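Local coordinates for protein polysaccharide Lyase Family 6 (Bacteroides cellulosilyticus, PDB 6QPS) that cleaves alginate as a mannuronic acid-specific family 6 polysaccharide lyase of a human gut bacterium and binds a calcium ion, at residues Y24-S27 with A33-Q36; D118-G121 with V125-S128. All blocks are in the same frame, centred on the assembly; numbering follows the deposited sequence.

Interaction 1: residues Y24-S27 with A33-Q36; sequences YTFS and AMKQ
Phe26 turns one face of its ring to the helix backbone at Met34. The evidence is Met34 CA, 3.9 Å from the ring centroid and 14° off the ring normal, a CH-pi contact displaced toward the rim. Met34 CB and CG continue over the ring, CB lying 3.9 Å from Phe26 CG, while the chain beyond leads away; the two side chains cross at a slant. With Phe26 CG anti to the carbonyl carbon (chi1 -61°), the ring is swung from the strand toward the helix, and its CE1 comes within 3.9 Å of Ala33 CB. No hydrogen bond joins the two segments; the contact rests on the ring's packing over the Met34 backbone and against the first carbons of the two helix side chains. An alanine in place of Phe26 is likely to leave the Met34 backbone without its aromatic cover and open a gap between strand and helix. Leu37 and Val49 also touch the Phe26 side chain, while Met34 reaches Leu51 and Leu59. Strand 23-26 pairs in parallel with strand 48-51, and helix 31-40 lies against them, consistent with the N-terminal helical cap of a right-handed parallel beta-helix, the fold of this lyase family.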
loop_
_atom_site.group_PDB
_atom_site.type_symbol
_atom_site.label_atom_id
_atom_site.label_comp_id
_atom_site.label_asym_id
_atom_site.label_seq_id
_atom_site.Cartn_x
_atom_site.Cartn_y
_atom_site.Cartn_z
ATOM N N TYR A 24 -14.731 18.290 -25.776
ATOM C CA TYR A 24 -14.195 17.772 -27.029
ATOM C C TYR A 24 -14.452 16.271 -27.023
ATOM O O TYR A 24 -13.918 15.555 -26.170
ATOM C CB TYR A 24 -12.688 18.031 -27.097
ATOM C CG TYR A 24 -12.309 19.493 -27.168
ATOM C CD1 TYR A 24 -12.172 20.118 -28.395
ATOM C CD2 TYR A 24 -12.070 20.241 -26.015
ATOM C CE1 TYR A 24 -11.831 21.436 -28.486
ATOM C CE2 TYR A 24 -11.718 21.581 -26.090
ATOM C CZ TYR A 24 -11.600 22.171 -27.339
ATOM O OH TYR A 24 -11.260 23.505 -27.441
ATOM N N THR A 25 -15.241 15.797 -27.982
ATOM C CA THR A 25 -15.691 14.414 -28.009
ATOM C C THR A 25 -14.975 13.638 -29.104
ATOM O O THR A 25 -14.760 14.154 -30.209
ATOM C CB THR A 25 -17.203 14.365 -28.222
ATOM O OG1 THR A 25 -17.845 15.087 -27.162
ATOM C CG2 THR A 25 -17.701 12.930 -28.247
ATOM N N PHE A 26 -14.610 12.396 -28.784
ATOM C CA PHE A 26 -13.877 11.539 -29.700
ATOM C C PHE A 26 -14.406 10.114 -29.631
ATOM O O PHE A 26 -14.939 9.679 -28.606
ATOM C CB PHE A 26 -12.390 11.489 -29.288
ATOM C CG PHE A 26 -11.718 12.819 -29.323
ATOM C CD1 PHE A 26 -11.153 13.290 -30.505
ATOM C CD2 PHE A 26 -11.667 13.619 -28.188
ATOM C CE1 PHE A 26 -10.545 14.540 -30.558
ATOM C CE2 PHE A 26 -11.057 14.871 -28.237
ATOM C CZ PHE A 26 -10.497 15.322 -29.423
ATOM N N SER A 27 -14.213 9.381 -30.734
ATOM C CA SER A 27 -14.539 7.965 -30.842
ATOM C C SER A 27 -13.257 7.196 -31.133
ATOM O O SER A 27 -12.214 7.813 -31.386
ATOM C CB SER A 27 -15.557 7.755 -31.960
ATOM O OG SER A 27 -16.818 8.295 -31.595
ATOM N N ALA A 33 -6.311 12.405 -33.290
ATOM C CA ALA A 33 -6.725 13.742 -32.871
ATOM C C ALA A 33 -6.882 13.821 -31.357
ATOM O O ALA A 33 -6.615 14.865 -30.759
ATOM C CB ALA A 33 -8.039 14.122 -33.559
ATOM N N MET A 34 -7.329 12.732 -30.730
ATOM C CA MET A 34 -7.463 12.707 -29.278
ATOM C C MET A 34 -6.108 12.883 -28.610
ATOM O O MET A 34 -5.949 13.721 -27.710
ATOM C CB MET A 34 -8.108 11.383 -28.847
ATOM C CG MET A 34 -8.351 11.243 -27.341
ATOM S SD MET A 34 -8.787 9.550 -26.849
ATOM C CE MET A 34 -7.174 8.757 -26.891
ATOM N N LYS A 35 -5.122 12.084 -29.031
ATOM C CA LYS A 35 -3.778 12.201 -28.467
ATOM C C LYS A 35 -3.198 13.594 -28.687
ATOM O O LYS A 35 -2.551 14.150 -27.791
ATOM C CB LYS A 35 -2.864 11.150 -29.099
ATOM C CG LYS A 35 -3.212 9.715 -28.742
ATOM C CD LYS A 35 -2.489 8.694 -29.612
ATOM C CE LYS A 35 -0.981 8.882 -29.627
ATOM N NZ LYS A 35 -0.304 7.821 -30.434
ATOM N N GLN A 36 -3.428 14.188 -29.854
ATOM C CA GLN A 36 -2.839 15.498 -30.115
ATOM C C GLN A 36 -3.394 16.547 -29.166
ATOM O O GLN A 36 -2.641 17.368 -28.630
ATOM C CB GLN A 36 -3.104 15.911 -31.553
ATOM C CG GLN A 36 -2.216 15.236 -32.536
ATOM C CD GLN A 36 -2.955 14.919 -33.820
ATOM O OE1 GLN A 36 -3.985 15.512 -34.110
ATOM N NE2 GLN A 36 -2.440 13.979 -34.587
#

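Interaction 2: residues D118-G121 with V125-S128; sequences DFQG and VYAS
Val125 O is approached by two consecutive residues of the facing segment. Gly121 N donates a hydrogen bond to it at 2.9 Å, and Gln120 CA adds a CA-H...O contact at 3.4 Å. On the other flank Ala127 N gives its hydrogen to Phe119 O at 3.0 Å; the bond is straight at the hydrogen (172°), yet the donor stands above the carbonyl plane. These two bonds bracket Gln120 and Tyr126, whose CA atoms are 4.4 Å apart, which is the pattern of a non-hydrogen-bonded antiparallel pair. It is a single bridge rather than an extended ladder.

As expected for such a pair, the Gln120 and Tyr126 side chains leave on the same side and run alongside each other. An extended chain, with CG opposite the backbone N (chi1 176°), carries the Gln120 amide out beside the phenol ring, the two planes 20° apart. Gln120 OE1 then meets the ring at its edge, 3.4 Å from Tyr126 CE1, while a hydrogen bond from Gly124 N holds this amide oxygen at the intervening turn. Elsewhere in the contact, Phe119 and Ala127 meet through apolar atoms: Ala127 CB sits at the edge of the Phe119 ring, near its plane, 3.7 Å from CD2.

Lys93 NZ binds both Gln120 O and Gly121 O, tying the outgoing limb to strand 90-95, where Ile94 also touches the Phe119 side chain. The hairpin-like loop follows strand 115-118, which pairs in parallel with strands 90-95 and 155-159, and returns through the short strand 127-128 toward strand 131-138.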
loop_
_atom_site.group_PDB
_atom_site.type_symbol
_atom_site.label_atom_id
_atom_site.label_comp_id
_atom_site.label_asym_id
_atom_site.label_seq_id
_atom_site.Cartn_x
_atom_site.Cartn_y
_atom_site.Cartn_z
ATOM N N ASP A 118 2.463 7.246 -15.816
ATOM C CA ASP A 118 3.495 7.940 -15.039
ATOM C C ASP A 118 3.116 9.412 -14.921
ATOM O O ASP A 118 2.667 10.024 -15.897
ATOM C CB ASP A 118 4.862 7.768 -15.725
ATOM C CG ASP A 118 6.047 7.980 -14.802
ATOM O OD1 ASP A 118 5.877 8.242 -13.591
ATOM O OD2 ASP A 118 7.176 7.893 -15.333
ATOM N N PHE A 119 3.335 9.974 -13.737
ATOM C CA PHE A 119 2.981 11.364 -13.409
ATOM C C PHE A 119 4.166 12.330 -13.600
ATOM O O PHE A 119 4.345 13.299 -12.840
ATOM C CB PHE A 119 2.401 11.436 -11.990
ATOM C CG PHE A 119 0.932 11.000 -11.885
ATOM C CD1 PHE A 119 0.557 9.670 -12.053
ATOM C CD2 PHE A 119 -0.074 11.915 -11.587
ATOM C CE1 PHE A 119 -0.786 9.284 -11.954
ATOM C CE2 PHE A 119 -1.421 11.505 -11.472
ATOM C CZ PHE A 119 -1.758 10.192 -11.679
ATOM N N GLN A 120 4.947 12.097 -14.654
ATOM C CA GLN A 120 6.073 12.931 -15.037
ATOM C C GLN A 120 6.199 12.890 -16.555
ATOM O O GLN A 120 5.963 11.847 -17.181
ATOM C CB GLN A 120 7.363 12.392 -14.390
ATOM C CG GLN A 120 8.648 13.090 -14.775
ATOM C CD GLN A 120 9.868 12.474 -14.121
ATOM O OE1 GLN A 120 10.550 13.118 -13.340
ATOM N NE2 GLN A 120 10.166 11.231 -14.478
ATOM N N GLY A 121 6.554 14.025 -17.145
ATOM C CA GLY A 121 6.949 14.077 -18.536
ATOM C C GLY A 121 8.432 13.827 -18.661
ATOM O O GLY A 121 8.918 12.767 -18.248
ATOM N N VAL A 125 9.830 17.347 -14.768
ATOM C CA VAL A 125 8.612 18.042 -15.167
ATOM C C VAL A 125 7.458 17.187 -14.669
ATOM O O VAL A 125 7.151 16.144 -15.255
ATOM C CB VAL A 125 8.531 18.215 -16.683
ATOM C CG1 VAL A 125 7.221 18.912 -17.040
ATOM C CG2 VAL A 125 9.737 18.995 -17.219
ATOM N N TYR A 126 6.818 17.606 -13.583
ATOM C CA TYR A 126 5.924 16.736 -12.837
ATOM C C TYR A 126 4.453 17.127 -12.959
ATOM O O TYR A 126 4.103 18.259 -13.285
ATOM C CB TYR A 126 6.266 16.733 -11.325
ATOM C CG TYR A 126 7.728 16.601 -10.965
ATOM C CD1 TYR A 126 8.451 15.464 -11.278
ATOM C CD2 TYR A 126 8.372 17.599 -10.292
ATOM C CE1 TYR A 126 9.799 15.351 -10.941
ATOM C CE2 TYR A 126 9.699 17.497 -9.962
ATOM C CZ TYR A 126 10.405 16.375 -10.295
ATOM O OH TYR A 126 11.747 16.309 -9.952
ATOM N N ALA A 127 3.590 16.168 -12.642
ATOM C CA ALA A 127 2.205 16.470 -12.299
ATOM C C ALA A 127 2.120 17.001 -10.871
ATOM O O ALA A 127 2.757 16.469 -9.956
ATOM C CB ALA A 127 1.359 15.198 -12.392
ATOM N N SER A 128 1.282 18.014 -10.661
ATOM C CA SER A 128 0.891 18.415 -9.315
ATOM C C SER A 128 -0.607 18.699 -9.295
ATOM O O SER A 128 -1.196 19.133 -10.284
ATOM C CB SER A 128 1.690 19.607 -8.794
ATOM O OG SER A 128 1.493 20.733 -9.617
#

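Overall arrangement
Both segments of interaction 1 precede those of interaction 2 in the sequence. The centres of the two contacts are 21 Å apart and their nearest atoms about 13 Å, so they do not touch. Interaction 1 is the more peripheral, its centre about 34 Å from the centre of the chain against 21 Å for interaction 2. The first joins strand 23-26 to helix 31-40 at the N-terminal end of the beta-helix; the second closes a loop between strands 115-118 and 127-128, further along the stack. Both lie away from the calcium site: one joins the N-terminal strand to its helix, the other spans the loop that leads from one coil to the next.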